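Local coordinates for succinoglycan biosynthesis protein (Bacillus cereus ATCC 14579, PDB 3B55) that is of unproven function but binds calcium and, as a member of the erythromycin esterase family, may act as a hydrolase, at residues V78-A83 / K300-G305. The protein carries 1 engineered substitution. Sequence-based numbering, arbitrary orientation.
Sequences VGLGEA and KTIVWG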
loop_
_atom_site.group_PDB
_atom_site.type_symbol
_atom_site.label_atom_id
_atom_site.label_comp_id
_atom_site.label_asym_id
_atom_site.label_seq_id
_atom_site.Cartn_x
_atom_site.Cartn_y
_atom_site.Cartn_z
ATOM N N VAL A 78 -5.224 9.460 -1.113
ATOM C CA VAL A 78 -5.760 8.652 -2.199
ATOM C C VAL A 78 -5.160 7.254 -2.237
ATOM O O VAL A 78 -3.945 7.093 -2.375
ATOM C CB VAL A 78 -5.490 9.349 -3.563
ATOM C CG1 VAL A 78 -5.858 8.428 -4.725
ATOM C CG2 VAL A 78 -6.274 10.648 -3.636
ATOM N N GLY A 79 -6.026 6.251 -2.116
ATOM C CA GLY A 79 -5.580 4.872 -2.160
ATOM C C GLY A 79 -5.441 4.484 -3.624
ATOM O O GLY A 79 -6.349 4.735 -4.418
ATOM N N LEU A 80 -4.313 3.883 -3.993
ATOM C CA LEU A 80 -4.079 3.481 -5.376
ATOM C C LEU A 80 -3.750 1.996 -5.372
ATOM O O LEU A 80 -2.601 1.600 -5.163
ATOM C CB LEU A 80 -2.929 4.315 -5.963
ATOM C CG LEU A 80 -2.617 4.276 -7.463
ATOM C CD1 LEU A 80 -3.882 4.569 -8.271
ATOM C CD2 LEU A 80 -1.521 5.319 -7.782
ATOM N N GLY A 81 -4.765 1.170 -5.615
ATOM C CA GLY A 81 -4.544 -0.267 -5.583
ATOM C C GLY A 81 -4.118 -0.956 -6.857
ATOM O O GLY A 81 -4.344 -0.462 -7.956
ATOM N N GLU A 82 -3.472 -2.107 -6.697
ATOM C CA GLU A 82 -3.028 -2.898 -7.844
ATOM C C GLU A 82 -3.774 -4.218 -7.810
ATOM O O GLU A 82 -3.784 -4.900 -6.791
ATOM C CB GLU A 82 -1.502 -3.112 -7.818
ATOM C CG GLU A 82 -0.901 -3.334 -6.441
ATOM C CD GLU A 82 0.599 -3.043 -6.424
ATOM O OE1 GLU A 82 0.997 -1.924 -6.830
ATOM O OE2 GLU A 82 1.385 -3.921 -6.011
ATOM N N ALA A 83 -4.429 -4.559 -8.916
ATOM C CA ALA A 83 -5.196 -5.797 -8.985
ATOM C C ALA A 83 -4.338 -6.988 -8.592
ATOM O O ALA A 83 -4.841 -7.968 -8.061
ATOM C CB ALA A 83 -5.769 -5.994 -10.393
ATOM N N LYS A 300 -0.633 15.710 2.023
ATOM C CA LYS A 300 -1.357 14.946 1.019
ATOM C C LYS A 300 -0.559 13.692 0.681
ATOM O O LYS A 300 0.589 13.767 0.236
ATOM C CB LYS A 300 -1.603 15.817 -0.212
ATOM C CG LYS A 300 -2.316 17.121 0.144
ATOM C CD LYS A 300 -3.557 17.349 -0.693
ATOM C CE LYS A 300 -3.215 17.579 -2.146
ATOM N NZ LYS A 300 -4.426 17.949 -2.937
ATOM N N THR A 301 -1.186 12.541 0.893
ATOM C CA THR A 301 -0.530 11.257 0.695
ATOM C C THR A 301 -1.191 10.305 -0.296
ATOM O O THR A 301 -2.411 10.345 -0.509
ATOM C CB THR A 301 -0.419 10.540 2.063
ATOM O OG1 THR A 301 0.354 11.352 2.954
ATOM C CG2 THR A 301 0.254 9.173 1.927
ATOM N N ILE A 302 -0.361 9.447 -0.889
ATOM C CA ILE A 302 -0.798 8.432 -1.847
ATOM C C ILE A 302 -0.496 7.052 -1.267
ATOM O O ILE A 302 0.662 6.710 -1.065
ATOM C CB ILE A 302 -0.039 8.535 -3.187
ATOM C CG1 ILE A 302 -0.271 9.905 -3.822
ATOM C CG2 ILE A 302 -0.502 7.443 -4.128
ATOM C CD1 ILE A 302 0.446 10.091 -5.134
ATOM N N VAL A 303 -1.528 6.260 -1.007
ATOM C CA VAL A 303 -1.318 4.928 -0.453
ATOM C C VAL A 303 -1.291 3.914 -1.592
ATOM O O VAL A 303 -2.319 3.565 -2.160
ATOM C CB VAL A 303 -2.426 4.559 0.547
ATOM C CG1 VAL A 303 -2.151 3.183 1.141
ATOM C CG2 VAL A 303 -2.492 5.613 1.640
ATOM N N TRP A 304 -0.087 3.461 -1.912
ATOM C CA TRP A 304 0.156 2.505 -2.973
ATOM C C TRP A 304 0.254 1.095 -2.398
ATOM O O TRP A 304 1.181 0.785 -1.636
ATOM C CB TRP A 304 1.455 2.910 -3.678
ATOM C CG TRP A 304 2.026 1.934 -4.651
ATOM C CD1 TRP A 304 2.390 0.638 -4.407
ATOM C CD2 TRP A 304 2.411 2.211 -6.002
ATOM N NE1 TRP A 304 2.986 0.099 -5.519
ATOM C CE2 TRP A 304 3.013 1.041 -6.512
ATOM C CE3 TRP A 304 2.310 3.336 -6.828
ATOM C CZ2 TRP A 304 3.513 0.963 -7.818
ATOM C CZ3 TRP A 304 2.811 3.258 -8.131
ATOM C CH2 TRP A 304 3.405 2.080 -8.609
ATOM N N GLY A 305 -0.704 0.250 -2.775
ATOM C CA GLY A 305 -0.725 -1.126 -2.308
ATOM C C GLY A 305 -1.698 -1.997 -3.095
ATOM O O GLY A 305 -2.210 -1.590 -4.135
#
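L80 and V303 meet through the straightest of five backbone hydrogen bonds that zip the neighbouring parallel strands 78-82 and 301-305 together, L80 N giving to V303 O over 2.7 Å at 174°. Toward the N-terminal ends of the strands, V78 N gives to T301 O and V303 N to V78 O (2.9 Å); one step further along toward their C-terminal ends, the bond from G305 N to L80 O is weak at 3.3 Å. Last, G305 O receives E82 N at 2.9 Å, while G81 CA brings a C-H to the same oxygen at 3.0 Å. V78, L80, I302 and W304 share one face of the sheet. There CD2 of L80 reaches both I302 CG2 (4.3 Å) and W304 CE3 (4.4 Å), loose apolar contacts roofed by helix 88-104, with I97 on L80 and V98 on W304. The two are neighbouring interior strands of the large mixed sheet of this erythromycin esterase-like fold, where strand 336-344 pairs with the other edge of 77-82 and strand 109-112 with that of 301-306. E82 leans across to the second strand: with CG set between the backbone N and the carbonyl carbon (chi1 38°), CG passes close to G305 O and carries the carboxylate to the indole of W304. Its OE1 comes obliquely to the ring, within 3.1 Å of W304 NE1, but at too poor an angle for a hydrogen bond; carboxylate and ring planes are 70° apart. The carboxylate is held instead from outside the pair. K94 forms a salt bridge to OE1, also donates to L80 O and makes a cation-pi contact with W304, whereas OE2 is hydrogen-bonded to ND1 of H85, which binds calcium together with E113, making E82 a second-shell residue of the metal site.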